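Local atomic coordinates of tRNA (guanine-N(1)-)-methyltransferase (Corynebacterium diphtheriae, PDB entry 7KFF), a protein that probably catalyses methylation of the N1 of guanine 37 in tRNA with S-adenosyl-L-methionine as methyl donor, and is seen here with the product S-adenosyl-L-homocysteine bound. Residues R54-D59 against D87-M92; V163-C166 against G171-Q174; E178-K181 against R185-E188; D30-A35 against L46-H51; L139-A144 against E200-V205. All blocks are in the same frame, centred on the assembly; numbering follows the deposited sequence.

Contact 1 of 5, residues R54-D59 against D87-M92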
# COMPACT_ATOMS: atom_id res chain seq x y z
N ARG A 54 14.72 13.53 -13.87
CA ARG A 54 15.43 14.76 -14.21
C ARG A 54 16.38 14.60 -15.37
O ARG A 54 16.79 15.61 -15.97
CB ARG A 54 16.17 15.28 -12.99
CG ARG A 54 15.23 15.75 -11.91
CD ARG A 54 15.93 16.54 -10.80
NE ARG A 54 15.07 16.51 -9.63
CZ ARG A 54 14.07 17.34 -9.38
NH1 ARG A 54 13.78 18.32 -10.22
NH2 ARG A 54 13.33 17.16 -8.30
N LEU A 55 16.75 13.37 -15.73
CA LEU A 55 17.57 13.18 -16.92
C LEU A 55 16.90 13.79 -18.14
O LEU A 55 17.58 14.16 -19.09
CB LEU A 55 17.78 11.69 -17.17
CG LEU A 55 18.70 10.96 -16.21
CD1 LEU A 55 18.69 9.46 -16.51
CD2 LEU A 55 20.11 11.51 -16.31
N TRP A 56 15.57 13.88 -18.13
CA TRP A 56 14.80 14.39 -19.25
C TRP A 56 14.39 15.85 -19.09
O TRP A 56 13.63 16.37 -19.91
CB TRP A 56 13.59 13.49 -19.49
CG TRP A 56 13.95 12.15 -20.05
CD1 TRP A 56 14.11 11.83 -21.37
CD2 TRP A 56 14.23 10.94 -19.32
NE1 TRP A 56 14.46 10.52 -21.50
CE2 TRP A 56 14.54 9.94 -20.26
CE3 TRP A 56 14.23 10.61 -17.96
CZ2 TRP A 56 14.83 8.63 -19.89
CZ3 TRP A 56 14.53 9.32 -17.60
CH2 TRP A 56 14.82 8.34 -18.55
N ALA A 57 14.86 16.53 -18.05
CA ALA A 57 14.56 17.95 -17.88
C ALA A 57 15.58 18.77 -18.66
O ALA A 57 16.79 18.53 -18.57
CB ALA A 57 14.59 18.33 -16.40
N GLU A 58 15.08 19.75 -19.41
CA GLU A 58 15.93 20.46 -20.37
C GLU A 58 16.63 21.66 -19.75
O GLU A 58 17.83 21.86 -19.95
CB GLU A 58 15.11 20.91 -21.57
CG GLU A 58 14.64 19.77 -22.47
CD GLU A 58 15.79 19.08 -23.21
OE1 GLU A 58 16.96 19.25 -22.81
OE2 GLU A 58 15.51 18.37 -24.20
N ASP A 59 15.89 22.49 -19.01
CA ASP A 59 16.47 23.70 -18.45
C ASP A 59 17.66 23.36 -17.56
O ASP A 59 17.86 22.21 -17.14
CB ASP A 59 15.42 24.45 -17.65
CG ASP A 59 14.72 23.57 -16.62
OD1 ASP A 59 14.67 22.34 -16.83
OD2 ASP A 59 14.22 24.12 -15.62
N ASP A 87 8.68 7.82 -23.61
CA ASP A 87 9.04 7.38 -24.95
C ASP A 87 10.33 6.56 -24.91
O ASP A 87 10.44 5.50 -25.53
CB ASP A 87 9.30 8.59 -25.86
CG ASP A 87 8.05 9.41 -26.20
OD1 ASP A 87 6.90 8.98 -25.94
OD2 ASP A 87 8.23 10.53 -26.75
N ASP A 88 11.34 7.07 -24.19
CA ASP A 88 12.65 6.43 -24.17
C ASP A 88 12.62 5.12 -23.39
O ASP A 88 13.22 4.12 -23.80
CB ASP A 88 13.67 7.39 -23.56
CG ASP A 88 14.09 8.51 -24.51
OD1 ASP A 88 13.68 8.53 -25.69
OD2 ASP A 88 14.87 9.39 -24.06
N VAL A 89 11.93 5.11 -22.25
CA VAL A 89 11.95 3.89 -21.45
C VAL A 89 11.18 2.76 -22.13
O VAL A 89 11.45 1.58 -21.87
CB VAL A 89 11.42 4.18 -20.03
CG1 VAL A 89 11.14 2.91 -19.27
CG2 VAL A 89 12.39 5.08 -19.30
N ALA A 90 10.22 3.09 -23.01
CA ALA A 90 9.46 2.03 -23.66
C ALA A 90 10.34 1.16 -24.53
O ALA A 90 10.02 -0.01 -24.78
CB ALA A 90 8.33 2.62 -24.50
N THR A 91 11.46 1.71 -25.01
CA THR A 91 12.39 0.97 -25.86
C THR A 91 13.32 0.03 -25.08
O THR A 91 14.33 -0.42 -25.65
CB THR A 91 13.28 1.95 -26.63
OG1 THR A 91 14.25 2.50 -25.72
CG2 THR A 91 12.47 3.07 -27.25
N MSE A 92 13.03 -0.28 -23.82
CA MSE A 92 13.98 -1.02 -23.00
C MSE A 92 13.54 -2.46 -22.71
O MSE A 92 13.18 -2.79 -21.58
CB MSE A 92 14.28 -0.25 -21.71
CG MSE A 92 15.08 1.04 -21.94
SE MSE A 92 15.47 1.99 -20.28
CE MSE A 92 16.17 3.69 -20.94

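Contact 2 of 5, residues V163-C166 against G171-Q174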
# COMPACT_ATOMS: atom_id res chain seq x y z
N VAL A 163 6.35 -0.69 -16.79
CA VAL A 163 6.92 0.62 -16.52
C VAL A 163 6.02 1.31 -15.51
O VAL A 163 4.79 1.22 -15.60
CB VAL A 163 7.05 1.43 -17.83
CG1 VAL A 163 7.61 2.81 -17.55
CG2 VAL A 163 7.93 0.67 -18.83
N PHE A 164 6.64 1.98 -14.55
CA PHE A 164 5.94 2.76 -13.53
C PHE A 164 6.30 4.24 -13.65
O PHE A 164 7.48 4.58 -13.67
CB PHE A 164 6.32 2.30 -12.13
CG PHE A 164 5.94 0.89 -11.80
CD1 PHE A 164 6.79 -0.15 -12.12
CD2 PHE A 164 4.79 0.62 -11.08
CE1 PHE A 164 6.48 -1.45 -11.75
CE2 PHE A 164 4.47 -0.68 -10.72
CZ PHE A 164 5.33 -1.72 -11.05
N ALA A 165 5.28 5.10 -13.68
CA ALA A 165 5.46 6.55 -13.68
C ALA A 165 5.09 7.07 -12.30
O ALA A 165 3.91 7.07 -11.94
CB ALA A 165 4.59 7.20 -14.75
N CYS A 166 6.08 7.50 -11.52
CA CYS A 166 5.87 7.89 -10.13
C CYS A 166 5.55 9.37 -9.99
O CYS A 166 6.40 10.22 -10.26
CB CYS A 166 7.08 7.58 -9.26
SG CYS A 166 7.53 5.85 -9.24
N GLY A 171 0.56 15.48 -8.75
CA GLY A 171 0.53 14.40 -9.70
C GLY A 171 1.08 14.81 -11.04
O GLY A 171 1.76 15.83 -11.18
N ILE A 172 0.76 14.03 -12.05
CA ILE A 172 1.28 14.18 -13.40
C ILE A 172 0.20 14.78 -14.28
O ILE A 172 -0.97 14.38 -14.22
CB ILE A 172 1.73 12.81 -13.93
CG1 ILE A 172 2.82 12.20 -13.04
CG2 ILE A 172 2.19 12.93 -15.38
CD1 ILE A 172 3.17 10.78 -13.40
N ASP A 173 0.57 15.75 -15.12
CA ASP A 173 -0.37 16.32 -16.09
C ASP A 173 -1.09 15.19 -16.82
O ASP A 173 -0.46 14.28 -17.36
CB ASP A 173 0.41 17.17 -17.10
CG ASP A 173 -0.46 17.89 -18.11
OD1 ASP A 173 -1.12 17.24 -18.93
OD2 ASP A 173 -0.44 19.14 -18.11
N GLN A 174 -2.42 15.26 -16.83
CA GLN A 174 -3.22 14.13 -17.31
C GLN A 174 -2.95 13.81 -18.78
O GLN A 174 -3.15 12.68 -19.22
CB GLN A 174 -4.70 14.39 -17.07
CG GLN A 174 -5.57 13.17 -17.27
CD GLN A 174 -5.32 12.10 -16.23
OE1 GLN A 174 -4.97 12.40 -15.09
NE2 GLN A 174 -5.50 10.84 -16.62

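Contact 3 of 5, residues E178-K181 against R185-E188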
# COMPACT_ATOMS: atom_id res chain seq x y z
N GLU A 178 -2.88 10.21 -21.22
CA GLU A 178 -3.61 9.95 -22.45
C GLU A 178 -2.66 9.71 -23.62
O GLU A 178 -2.84 8.76 -24.39
CB GLU A 178 -4.54 11.13 -22.75
CG GLU A 178 -5.53 11.46 -21.64
CD GLU A 178 -6.36 10.26 -21.16
OE1 GLU A 178 -6.64 9.34 -21.98
OE2 GLU A 178 -6.75 10.26 -19.96
N ASP A 179 -1.65 10.57 -23.77
CA ASP A 179 -0.69 10.39 -24.85
C ASP A 179 0.06 9.07 -24.73
O ASP A 179 0.40 8.46 -25.76
CB ASP A 179 0.31 11.55 -24.83
CG ASP A 179 1.36 11.41 -25.89
OD1 ASP A 179 1.06 11.71 -27.06
OD2 ASP A 179 2.50 11.05 -25.55
N ALA A 180 0.32 8.60 -23.50
CA ALA A 180 1.05 7.36 -23.31
C ALA A 180 0.33 6.17 -23.90
O ALA A 180 0.96 5.15 -24.19
CB ALA A 180 1.32 7.13 -21.82
N LYS A 181 -0.99 6.26 -24.08
CA LYS A 181 -1.76 5.16 -24.65
C LYS A 181 -1.33 4.81 -26.07
O LYS A 181 -1.58 3.69 -26.52
CB LYS A 181 -3.26 5.43 -24.58
CG LYS A 181 -3.77 5.55 -23.17
CD LYS A 181 -5.22 5.99 -23.10
CE LYS A 181 -5.61 6.16 -21.64
NZ LYS A 181 -7.00 6.68 -21.51
N ARG A 185 -0.12 0.03 -22.91
CA ARG A 185 -1.39 -0.19 -22.22
C ARG A 185 -1.30 0.52 -20.88
O ARG A 185 -0.37 0.25 -20.12
CB ARG A 185 -1.62 -1.69 -22.03
CG ARG A 185 -2.01 -2.41 -23.33
CD ARG A 185 -1.99 -3.95 -23.18
NE ARG A 185 -0.63 -4.43 -22.98
CZ ARG A 185 -0.17 -5.07 -21.91
NH1 ARG A 185 -0.97 -5.39 -20.89
NH2 ARG A 185 1.11 -5.40 -21.84
N VAL A 186 -2.21 1.45 -20.59
CA VAL A 186 -2.08 2.36 -19.45
C VAL A 186 -3.12 2.01 -18.39
O VAL A 186 -4.30 1.87 -18.71
CB VAL A 186 -2.20 3.83 -19.87
CG1 VAL A 186 -2.05 4.76 -18.69
CG2 VAL A 186 -1.17 4.15 -20.94
N ARG A 187 -2.67 1.91 -17.14
CA ARG A 187 -3.56 1.71 -16.00
C ARG A 187 -3.18 2.68 -14.90
O ARG A 187 -2.04 2.67 -14.41
CB ARG A 187 -3.47 0.26 -15.51
CG ARG A 187 -4.06 0.05 -14.15
CD ARG A 187 -5.63 0.15 -14.07
NE ARG A 187 -6.00 -0.06 -12.67
CZ ARG A 187 -6.16 -1.24 -12.10
NH1 ARG A 187 -6.35 -1.34 -10.80
NH2 ARG A 187 -6.13 -2.33 -12.84
N GLU A 188 -4.12 3.50 -14.48
CA GLU A 188 -4.03 4.28 -13.25
C GLU A 188 -4.50 3.41 -12.10
O GLU A 188 -5.52 2.73 -12.21
CB GLU A 188 -4.90 5.53 -13.36
CG GLU A 188 -4.33 6.59 -14.33
CD GLU A 188 -5.30 7.71 -14.64
OE1 GLU A 188 -6.39 7.44 -15.17
OE2 GLU A 188 -4.96 8.88 -14.37

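Contact 4 of 5, residues D30-A35 against L46-H51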
# COMPACT_ATOMS: atom_id res chain seq x y z
N ASP A 30 15.42 1.46 -3.82
CA ASP A 30 16.45 0.52 -3.38
C ASP A 30 15.87 -0.80 -2.84
O ASP A 30 16.48 -1.85 -3.07
CB ASP A 30 17.39 1.17 -2.37
CG ASP A 30 18.39 2.16 -3.00
OD1 ASP A 30 18.50 2.24 -4.23
OD2 ASP A 30 19.09 2.85 -2.22
N PRO A 31 14.70 -0.82 -2.20
CA PRO A 31 14.17 -2.11 -1.72
C PRO A 31 13.77 -3.08 -2.80
O PRO A 31 13.56 -4.27 -2.49
CB PRO A 31 12.99 -1.71 -0.82
CG PRO A 31 13.35 -0.33 -0.34
CD PRO A 31 14.01 0.32 -1.55
N LEU A 32 13.69 -2.67 -4.07
CA LEU A 32 13.47 -3.64 -5.13
C LEU A 32 14.65 -4.60 -5.26
O LEU A 32 14.52 -5.62 -5.93
CB LEU A 32 13.25 -2.95 -6.48
CG LEU A 32 11.99 -2.10 -6.62
CD1 LEU A 32 11.97 -1.43 -7.99
CD2 LEU A 32 10.72 -2.93 -6.44
N ARG A 33 15.80 -4.27 -4.66
CA ARG A 33 16.96 -5.15 -4.65
C ARG A 33 17.25 -5.74 -3.28
O ARG A 33 18.32 -6.30 -3.05
CB ARG A 33 18.17 -4.40 -5.20
CG ARG A 33 18.06 -4.16 -6.68
CD ARG A 33 19.17 -3.31 -7.21
NE ARG A 33 19.37 -3.55 -8.64
CZ ARG A 33 18.80 -2.87 -9.62
NH1 ARG A 33 17.96 -1.87 -9.35
NH2 ARG A 33 19.09 -3.17 -10.87
N HIS A 34 16.31 -5.64 -2.35
CA HIS A 34 16.43 -6.23 -1.03
C HIS A 34 15.50 -7.43 -0.91
O HIS A 34 14.57 -7.61 -1.69
CB HIS A 34 16.05 -5.22 0.04
CG HIS A 34 17.02 -4.09 0.15
ND1 HIS A 34 16.67 -2.84 0.63
CD2 HIS A 34 18.33 -4.02 -0.16
CE1 HIS A 34 17.73 -2.05 0.57
NE2 HIS A 34 18.75 -2.74 0.11
N ALA A 35 15.79 -8.25 0.10
CA ALA A 35 14.92 -9.36 0.50
C ALA A 35 14.55 -10.20 -0.72
O ALA A 35 15.43 -10.52 -1.54
CB ALA A 35 13.74 -8.83 1.32
N LEU A 46 13.88 -11.57 -12.50
CA LEU A 46 13.50 -10.17 -12.42
C LEU A 46 14.67 -9.33 -12.88
O LEU A 46 15.82 -9.65 -12.58
CB LEU A 46 13.13 -9.82 -10.97
CG LEU A 46 12.67 -8.39 -10.70
CD1 LEU A 46 11.36 -8.10 -11.42
CD2 LEU A 46 12.54 -8.13 -9.22
N SER A 47 14.36 -8.25 -13.60
CA SER A 47 15.33 -7.26 -14.04
C SER A 47 14.73 -5.91 -13.69
O SER A 47 13.56 -5.67 -13.97
CB SER A 47 15.54 -7.38 -15.54
OG SER A 47 16.48 -6.44 -16.02
N VAL A 48 15.53 -5.04 -13.07
CA VAL A 48 15.02 -3.76 -12.57
C VAL A 48 15.86 -2.62 -13.11
O VAL A 48 17.10 -2.61 -12.95
CB VAL A 48 15.04 -3.72 -11.03
CG1 VAL A 48 14.63 -2.36 -10.51
CG2 VAL A 48 14.16 -4.84 -10.47
N GLY A 49 15.18 -1.63 -13.68
CA GLY A 49 15.78 -0.36 -14.04
C GLY A 49 15.08 0.79 -13.34
O GLY A 49 13.85 0.88 -13.40
N VAL A 50 15.83 1.67 -12.70
CA VAL A 50 15.31 2.84 -12.02
C VAL A 50 15.93 4.07 -12.67
O VAL A 50 17.16 4.16 -12.76
CB VAL A 50 15.58 2.80 -10.51
CG1 VAL A 50 14.95 4.02 -9.86
CG2 VAL A 50 15.01 1.52 -9.91
N HIS A 51 15.09 5.00 -13.12
CA HIS A 51 15.53 6.14 -13.93
C HIS A 51 15.14 7.45 -13.28
O HIS A 51 13.97 7.66 -12.93
CB HIS A 51 14.89 6.08 -15.32
CG HIS A 51 15.00 4.74 -15.97
ND1 HIS A 51 16.13 4.35 -16.65
CD2 HIS A 51 14.16 3.69 -15.99
CE1 HIS A 51 15.96 3.12 -17.10
NE2 HIS A 51 14.77 2.69 -16.70
O HOH W 1 18.26 0.36 -11.33

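Contact 5 of 5, residues L139-A144 against E200-V205. With SAH (S-adenosyl-L-homocysteine), chain C.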
# COMPACT_ATOMS: atom_id res chain seq x y z
N LEU A 139 2.01 1.45 -15.49
CA LEU A 139 1.26 1.63 -14.26
C LEU A 139 1.54 3.02 -13.70
O LEU A 139 2.69 3.42 -13.55
CB LEU A 139 1.60 0.56 -13.23
CG LEU A 139 1.21 -0.84 -13.68
CD1 LEU A 139 1.55 -1.84 -12.59
CD2 LEU A 139 -0.25 -0.96 -14.06
N VAL A 140 0.46 3.75 -13.42
CA VAL A 140 0.52 5.12 -12.92
C VAL A 140 -0.17 5.14 -11.57
O VAL A 140 -1.40 5.20 -11.49
CB VAL A 140 -0.15 6.11 -13.89
CG1 VAL A 140 0.02 7.52 -13.35
CG2 VAL A 140 0.41 5.97 -15.31
N PRO A 141 0.58 5.09 -10.47
CA PRO A 141 -0.05 5.16 -9.16
C PRO A 141 -0.76 6.50 -8.97
O PRO A 141 -0.22 7.56 -9.27
CB PRO A 141 1.12 4.99 -8.19
CG PRO A 141 2.15 4.24 -8.98
CD PRO A 141 2.02 4.75 -10.39
N THR A 142 -2.00 6.42 -8.48
CA THR A 142 -2.74 7.62 -8.15
C THR A 142 -3.88 7.21 -7.23
O THR A 142 -4.49 6.14 -7.45
CB THR A 142 -3.31 8.33 -9.37
OG1 THR A 142 -4.37 9.16 -8.93
CG2 THR A 142 -3.83 7.39 -10.42
N PRO A 143 -4.21 8.01 -6.21
CA PRO A 143 -5.33 7.64 -5.33
C PRO A 143 -6.66 7.72 -6.05
O PRO A 143 -7.67 7.26 -5.51
CB PRO A 143 -5.25 8.67 -4.20
CG PRO A 143 -4.59 9.86 -4.85
CD PRO A 143 -3.61 9.30 -5.84
N ALA A 144 -6.69 8.31 -7.25
CA ALA A 144 -7.89 8.38 -8.08
C ALA A 144 -7.93 7.30 -9.15
O ALA A 144 -8.77 7.36 -10.05
CB ALA A 144 -8.01 9.77 -8.69
N GLU A 200 6.32 6.30 -5.52
CA GLU A 200 7.40 5.32 -5.36
C GLU A 200 7.02 4.18 -4.41
O GLU A 200 7.27 3.01 -4.71
CB GLU A 200 8.65 6.02 -4.85
CG GLU A 200 9.30 6.99 -5.87
CD GLU A 200 8.65 8.37 -6.01
OE1 GLU A 200 7.67 8.70 -5.31
OE2 GLU A 200 9.16 9.12 -6.85
N VAL A 201 6.42 4.50 -3.26
CA VAL A 201 6.07 3.44 -2.32
C VAL A 201 5.01 2.53 -2.92
O VAL A 201 4.99 1.32 -2.65
CB VAL A 201 5.67 3.99 -0.94
CG1 VAL A 201 4.30 4.68 -0.97
CG2 VAL A 201 5.70 2.90 0.10
N ALA A 202 4.12 3.08 -3.74
CA ALA A 202 3.12 2.24 -4.39
C ALA A 202 3.76 1.28 -5.39
O ALA A 202 3.27 0.16 -5.56
CB ALA A 202 2.09 3.12 -5.08
N VAL A 203 4.87 1.69 -6.03
CA VAL A 203 5.63 0.77 -6.87
C VAL A 203 6.13 -0.40 -6.04
O VAL A 203 6.03 -1.56 -6.45
CB VAL A 203 6.78 1.50 -7.58
CG1 VAL A 203 7.60 0.48 -8.36
CG2 VAL A 203 6.23 2.60 -8.48
N LEU A 204 6.70 -0.12 -4.87
CA LEU A 204 7.19 -1.20 -4.03
C LEU A 204 6.07 -2.17 -3.65
O LEU A 204 6.27 -3.39 -3.63
CB LEU A 204 7.85 -0.63 -2.77
CG LEU A 204 9.07 0.28 -2.97
CD1 LEU A 204 9.57 0.76 -1.63
CD2 LEU A 204 10.16 -0.45 -3.72
N VAL A 205 4.88 -1.64 -3.34
CA VAL A 205 3.73 -2.47 -2.99
C VAL A 205 3.35 -3.37 -4.15
O VAL A 205 3.20 -4.59 -4.00
CB VAL A 205 2.55 -1.58 -2.56
CG1 VAL A 205 1.27 -2.39 -2.52
CG2 VAL A 205 2.82 -0.92 -1.21
N SAH C . -3.93 16.01 -4.63
CA SAH C . -3.80 14.60 -4.91
CB SAH C . -2.57 14.12 -4.16
CG SAH C . -1.46 13.55 -5.03
SD SAH C . -0.45 12.65 -3.87
C SAH C . -4.98 13.76 -4.47
O SAH C . -5.31 13.69 -3.28
OXT SAH C . -5.62 13.10 -5.29
C5' SAH C . 1.04 12.58 -4.85
C4' SAH C . 1.26 11.26 -5.56
O4' SAH C . 1.38 10.19 -4.63
C3' SAH C . 0.18 10.80 -6.55
O3' SAH C . 0.24 11.50 -7.74
C2' SAH C . 0.50 9.31 -6.65
O2' SAH C . 1.62 9.09 -7.48
C1' SAH C . 0.90 9.00 -5.23
N9 SAH C . -0.23 8.52 -4.41
C8 SAH C . -0.85 9.17 -3.36
N7 SAH C . -1.78 8.36 -2.83
C5 SAH C . -1.79 7.20 -3.55
C6 SAH C . -2.54 6.04 -3.46
N6 SAH C . -3.52 5.84 -2.56
N1 SAH C . -2.28 5.03 -4.36
C2 SAH C . -1.29 5.17 -5.30
N3 SAH C . -0.54 6.30 -5.39
C4 SAH C . -0.80 7.29 -4.53

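Contact 1 of 5, residues R54-D59 against D87-M92
The 3-10 turn at 54-56, in the loop that leaves strand 46-52, meets the C-terminal part of helix 79-90 through the indole of W56, which reaches out to D88 and V89. W56 makes the whole of the loop's share of the contact. Its NE1 donates a hydrogen bond to D88 OD2 over 2.8 Å, and the N-H points almost straight at the oxygen, at 172°. The oxygen lies in the ring plane, beyond the pyrrole edge. Seen from the other partner the bond is less regular, since NE1 approaches from above the carboxylate plane, 36° out of it, and the ring and carboxylate planes are turned 52° against each other. W56 and D88 run past one another in opposite directions, and D88 CB comes within 4.0 Å of W56 CZ2.

Helix 79-90 covers one side of the parallel sheet of this SPOUT-type domain. The indole also lies against V81, P84 and A85 of that helix and against H51 of the edge strand. At the benzo end W56 CH2 touches V89 CG2 at 4.1 Å, the two side chains crossing at about a right angle. V89 is the buried member of the trio and also packs on D20 and I22 of strand 17-23, whereas D88 stands at the surface. In the turn that follows, D88 O accepts from both T91 N, at 3.2 Å, and T91 OG1, at 2.7 Å. The neighbouring D87 makes a salt bridge with R246 of the second subunit.

Contact 2 of 5, residues V163-C166 against G171-Q174
I172 sends its CD1 methyl against A165 at the end of strand 161-165, and this one methyl makes every close approach across the contact. I172 CD1 lies 4.1 Å from A165 CB and the same distance from A165 O, so it rests beside both the side chain and the carbonyl of the alanine. The carbonyl carbon of C166 is a little farther away, with C166 C at 4.4 Å from I172 CD1. The isoleucine reaches this far because CG1 is set anti to its own carbonyl carbon (chi1 -60°) and CD1 continues the extension (chi2 172°).

W82 of helix 79-90 packs on both A165 and I172. On the strand side, A165 is held by backbone bonding to L139 of the adjacent strand, while the side chain of C166 is directed away from I172, toward V203 and E200 of helix 200-211. The residues on either side of I172 have partners of their own. G171 has a positive phi of 115° suited to glycine and touches the bound S-adenosyl-L-homocysteine. D173 is the N-cap of helix 174-180; its OD2 also forms a salt bridge with R175 and accepts from T240 N of the second subunit. The contact lies beside the ligand pocket, consistent with the knotted region of SPOUT methyltransferases.

The contact has no polar bond across it, so I172 is probably placed by van der Waals fit against A165 and W82, while the directional bonds of D173 probably help to set the course of the backbone into the helix.

Contact 3 of 5, residues E178-K181 against R185-E188
V186 points its side chain from strand 185-190 at A180 and K181, toward the C-terminal part of helix 174-180, and the aliphatic part of K181 passes across it at about a right angle. The CG2 branch does the touching. V186 has CG1 anti to the backbone N (chi1 -180°), which turns CG2 to the helix, 3.7 Å from K181 CG and 4.0 Å from A180 CB. The methyl rests between A180 CB and the lysine chain, which crosses it. K181 is extended beyond CG and runs back along the helix, so that NZ reaches E178 OE1 in a salt bridge of 2.7 Å, met on the syn side and 25° out of the carboxylate plane.

The contact closes the short helix-to-strand turn of a beta-alpha-beta crossover that starts at strand 161-165. I177 of the same helix extends the apolar patch against V186. D179, whose side chain points away from the strand, is bridged to R246 of the second subunit. E188 OE2 accepts from Q174 NE2, near the helix start.

The lysine side chain meets the valine through its hydrocarbon part, and the ammonium is spent on E178. This probably eases any repulsion between E178 OE2 and E188 OE1, which stand 5.6 Å apart.

Contact 4 of 5, residues D30-A35 against L46-H51
V48, near the middle of strand 46-52, receives both L32 and R33 from the 3-10 turn that follows strand 17-23. The two strands lie side by side and parallel, and the turn together with helix 35-42 forms the connection of a beta-alpha-beta crossover, so the contact folds the start of that connection onto the strand at its end.

At the beginning of the strand, L46 faces the same way as V48 but packs on L37 and A40 of helix 35-42. S47 points to the other side of the sheet, its OG bonded to R18.

V48 then does most of the work. Its CG1 lies 3.8 Å from L32 CD1, the two side chains crossing obliquely, and 3.6 Å from R33 NH1. The guanidinium lies over the valine, which runs the opposite way, with V48 CB over one of its faces. R33 NH2 donates to V48 O at 2.9 Å, a bent bond with an N-H...O angle of 145° and a donor tilted 26° from the carbonyl plane. The arginine chain is extended from CG to NE, which carries the group this far along the surface, and it also touches a crystal neighbour. L32 continues inward to L204 and A207 of helix 200-211.

V50 N comes next: a water accepts weakly from it, at 3.1 Å, and, also weakly, from R33 NH1, at 3.0 Å. Finally H51 turns to the opposite side of the sheet and folds back beside the glycine two residues earlier. H51 NE2 is bonded to D20 OD1 and lies 4.2 Å from G49 CA.

Contact 5 of 5, residues L139-A144 against E200-V205
P141, where strand 137-141 ends, packs against A202 and V203 in the first turn of helix 200-211, at the wall of the S-adenosyl-L-homocysteine pocket.

The direct protein contacts are all apolar. P141 CB meets A202 CB at 3.8 Å, and the next ring carbon, P141 CG, lies 4.4 Å from V203 CG2. With only a methyl on A202, strand and helix come close, CA to CA 6.4 Å between P141 and A202. Both residues also border the adenine: P141 CB is 3.5 Å from N3 of the ligand and A202 CB is 4.0 Å from its C2, so the six-membered ring ends against the joint between strand and helix. P143 comes from another direction, with its CD 3.6 Å from the ligand's C5 and lying over one face of the purine.

Polar bonds hold the ligand and the loop that runs past it. The ribose O2' donates to P141 O at 3.0 Å. One step further on, T142 OG1 accepts from A144 N at 3.0 Å (157°), forming an ST turn just past the strand. The ligand is also hydrogen-bonded to I191 and Y194, and to D227 and S228 of the second subunit, in keeping with a SPOUT enzyme that works as a dimer.

Strand 137-141 lies inside the parallel sheet: L139 is backbone hydrogen-bonded to strand 161-165 and V140 to strand 185-190. Helix 200-211 packs on the sheet, with V203 on F164, and turns V201 and L204 to L204 and V201 of the second subunit's equivalent helix.

Contacts 2, 4 and 5 are buried, and contact 5 is nearest the centre of the chain; contacts 1 and 3 are only partly buried and lie farther out. Contacts 2 to 5 all draw on one parallel sheet. Contacts 2 and 3 fall inside the long loop closed by contact 5, their strands flanking strand 137-141. Contact 5 lines the ligand and contact 2 reaches it through G171; neither has a polar bond across its segments. Contacts 1 and 4, at the edge-strand side, each add one side-chain hydrogen bond across the segments, and meet at H51, on which W56 and V89 pack. In contact 3 the salt bridge stays within 178-181. Contacts 4 and 5 touch where L32 and P31 pack on L204.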